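Local structure of A151R (African swine fever virus Georgia 2007/1, 7CMA) at residues L33-I38 and Y80-K85. The protein is a zinc-binding non-structural protein of African swine fever virus of unsettled activity, possibly an oxygenase. Sequence-based numbering, arbitrary orientation.
Sequences LLTKNI and YNWIIK
W82 lays one face of its indole against L33, and the pair illustrates how a single large aromatic residue can bridge a helix and a β-sheet. The tight part of the contact is this face, where L33 is buried. The methyl carbon CD2 of L33 sits 3.8 Å from the centroid of the six-membered ring of W82, only 14° off the ring normal, a CH-pi contact, while CB of L33 comes within 3.7 Å of CH2 of W82 farther along the same ring. A chi1 of 171° turns CG of W82 away from the backbone N and carries the indole across to the strand. At the far rim of the ring the backbone takes over: the carbonyl O of L34 lies near the ring plane, 3.2 Å from CH2 of W82. Strand 30-35 belongs to an antiparallel sheet of five strands and runs into strand 38-46 through a type I' turn, T35 to I38, making a β-hairpin against which helix 72-84 packs; the axes of 80-84 and 33-35 approach to 10.7 Å. Toward the turn the contact opens to solvent: T35 is partly exposed and gives up less surface to the helix than L33 does. OG1 of T35 approaches CZ2 of W82 obliquely at 3.4 Å, without a hydrogen bond to the indole; its polar partner is OD1 of N90, whose ND2 in turn binds the backbone O of W82.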
loop_
_atom_site.group_PDB
_atom_site.type_symbol
_atom_site.label_atom_id
_atom_site.label_comp_id
_atom_site.label_asym_id
_atom_site.label_seq_id
_atom_site.Cartn_x
_atom_site.Cartn_y
_atom_site.Cartn_z
ATOM N N LEU A 33 -5.354 -16.090 21.138
ATOM C CA LEU A 33 -5.039 -16.718 19.831
ATOM C C LEU A 33 -6.191 -17.645 19.429
ATOM O O LEU A 33 -6.602 -18.475 20.267
ATOM C CB LEU A 33 -3.718 -17.483 19.961
ATOM C CG LEU A 33 -2.456 -16.618 20.003
ATOM C CD1 LEU A 33 -2.269 -15.985 21.373
ATOM C CD2 LEU A 33 -1.228 -17.433 19.629
ATOM N N LEU A 34 -6.780 -17.414 18.251
ATOM C CA LEU A 34 -7.959 -18.178 17.765
ATOM C C LEU A 34 -7.600 -18.906 16.460
ATOM O O LEU A 34 -6.972 -18.278 15.579
ATOM C CB LEU A 34 -9.136 -17.216 17.579
ATOM C CG LEU A 34 -9.724 -16.640 18.867
ATOM C CD1 LEU A 34 -9.149 -15.261 19.155
ATOM C CD2 LEU A 34 -11.247 -16.580 18.797
ATOM N N THR A 35 -7.962 -20.187 16.362
ATOM C CA THR A 35 -7.871 -21.000 15.117
ATOM C C THR A 35 -9.283 -21.455 14.712
ATOM O O THR A 35 -9.996 -21.990 15.579
ATOM C CB THR A 35 -6.892 -22.170 15.292
ATOM O OG1 THR A 35 -5.581 -21.642 15.488
ATOM C CG2 THR A 35 -6.868 -23.105 14.100
ATOM N N LYS A 36 -9.755 -20.989 13.550
ATOM C CA LYS A 36 -11.163 -21.134 13.091
ATOM C C LYS A 36 -12.107 -20.627 14.188
ATOM O O LYS A 36 -13.169 -21.238 14.386
ATOM C CB LYS A 36 -11.447 -22.593 12.723
ATOM C CG LYS A 36 -10.614 -23.133 11.569
ATOM C CD LYS A 36 -10.948 -24.564 11.198
ATOM C CE LYS A 36 -10.319 -25.002 9.891
ATOM N NZ LYS A 36 -10.467 -23.972 8.834
ATOM N N ASN A 37 -11.790 -19.468 14.772
ATOM C CA ASN A 37 -12.697 -18.734 15.686
ATOM C C ASN A 37 -12.969 -19.609 16.916
ATOM O O ASN A 37 -14.064 -19.497 17.492
ATOM C CB ASN A 37 -13.987 -18.318 14.976
ATOM C CG ASN A 37 -14.582 -17.045 15.536
ATOM O OD1 ASN A 37 -13.876 -16.242 16.146
ATOM N ND2 ASN A 37 -15.876 -16.857 15.339
ATOM N N ILE A 38 -11.945 -20.341 17.358
ATOM C CA ILE A 38 -11.896 -21.083 18.651
ATOM C C ILE A 38 -10.608 -20.680 19.372
ATOM O O ILE A 38 -9.545 -20.745 18.737
ATOM C CB ILE A 38 -11.959 -22.606 18.412
ATOM C CG1 ILE A 38 -13.234 -23.012 17.665
ATOM C CG2 ILE A 38 -11.801 -23.366 19.720
ATOM C CD1 ILE A 38 -13.067 -24.222 16.775
ATOM N N TYR A 80 3.290 -13.531 15.222
ATOM C CA TYR A 80 3.305 -13.377 13.739
ATOM C C TYR A 80 3.677 -14.712 13.078
ATOM O O TYR A 80 3.063 -15.070 12.067
ATOM C CB TYR A 80 4.286 -12.295 13.285
ATOM C CG TYR A 80 4.572 -12.320 11.803
ATOM C CD1 TYR A 80 3.702 -11.732 10.901
ATOM C CD2 TYR A 80 5.649 -13.032 11.292
ATOM C CE1 TYR A 80 3.914 -11.810 9.533
ATOM C CE2 TYR A 80 5.900 -13.083 9.929
ATOM C CZ TYR A 80 5.018 -12.486 9.047
ATOM O OH TYR A 80 5.250 -12.547 7.703
ATOM N N ASN A 81 4.671 -15.412 13.629
ATOM C CA ASN A 81 5.173 -16.691 13.056
ATOM C C ASN A 81 4.048 -17.735 13.093
ATOM O O ASN A 81 3.846 -18.405 12.064
ATOM C CB ASN A 81 6.443 -17.166 13.765
ATOM C CG ASN A 81 7.670 -16.382 13.346
ATOM O OD1 ASN A 81 7.688 -15.758 12.286
ATOM N ND2 ASN A 81 8.691 -16.381 14.185
ATOM N N TRP A 82 3.204 -17.686 14.127
ATOM C CA TRP A 82 1.995 -18.544 14.265
ATOM C C TRP A 82 0.959 -18.158 13.200
ATOM O O TRP A 82 0.376 -19.066 12.581
ATOM C CB TRP A 82 1.426 -18.440 15.686
ATOM C CG TRP A 82 0.093 -19.096 15.874
ATOM C CD1 TRP A 82 -0.148 -20.424 16.082
ATOM C CD2 TRP A 82 -1.177 -18.434 16.028
ATOM N NE1 TRP A 82 -1.486 -20.640 16.271
ATOM C CE2 TRP A 82 -2.140 -19.436 16.269
ATOM C CE3 TRP A 82 -1.602 -17.107 15.925
ATOM C CZ2 TRP A 82 -3.497 -19.145 16.422
ATOM C CZ3 TRP A 82 -2.937 -16.818 16.094
ATOM C CH2 TRP A 82 -3.873 -17.827 16.317
ATOM N N ILE A 83 0.716 -16.857 13.018
ATOM C CA ILE A 83 -0.308 -16.351 12.055
ATOM C C ILE A 83 0.089 -16.786 10.641
ATOM O O ILE A 83 -0.769 -17.340 9.936
ATOM C CB ILE A 83 -0.469 -14.823 12.153
ATOM C CG1 ILE A 83 -1.256 -14.411 13.404
ATOM C CG2 ILE A 83 -1.107 -14.277 10.883
ATOM C CD1 ILE A 83 -1.121 -12.942 13.757
ATOM N N ILE A 84 1.317 -16.466 10.223
ATOM C CA ILE A 84 1.722 -16.472 8.787
ATOM C C ILE A 84 1.744 -17.915 8.265
ATOM O O ILE A 84 1.625 -18.089 7.032
ATOM C CB ILE A 84 3.082 -15.771 8.594
ATOM C CG1 ILE A 84 3.266 -15.298 7.149
ATOM C CG2 ILE A 84 4.223 -16.670 9.049
ATOM C CD1 ILE A 84 2.151 -14.399 6.646
ATOM N N LYS A 85 1.778 -18.900 9.172
ATOM C CA LYS A 85 1.801 -20.352 8.832
ATOM C C LYS A 85 0.421 -20.782 8.317
ATOM O O LYS A 85 0.349 -21.745 7.529
ATOM C CB LYS A 85 2.201 -21.185 10.057
ATOM C CG LYS A 85 3.685 -21.171 10.404
ATOM C CD LYS A 85 4.579 -20.781 9.248
ATOM C CE LYS A 85 6.034 -20.640 9.649
ATOM N NZ LYS A 85 6.266 -19.409 10.444
#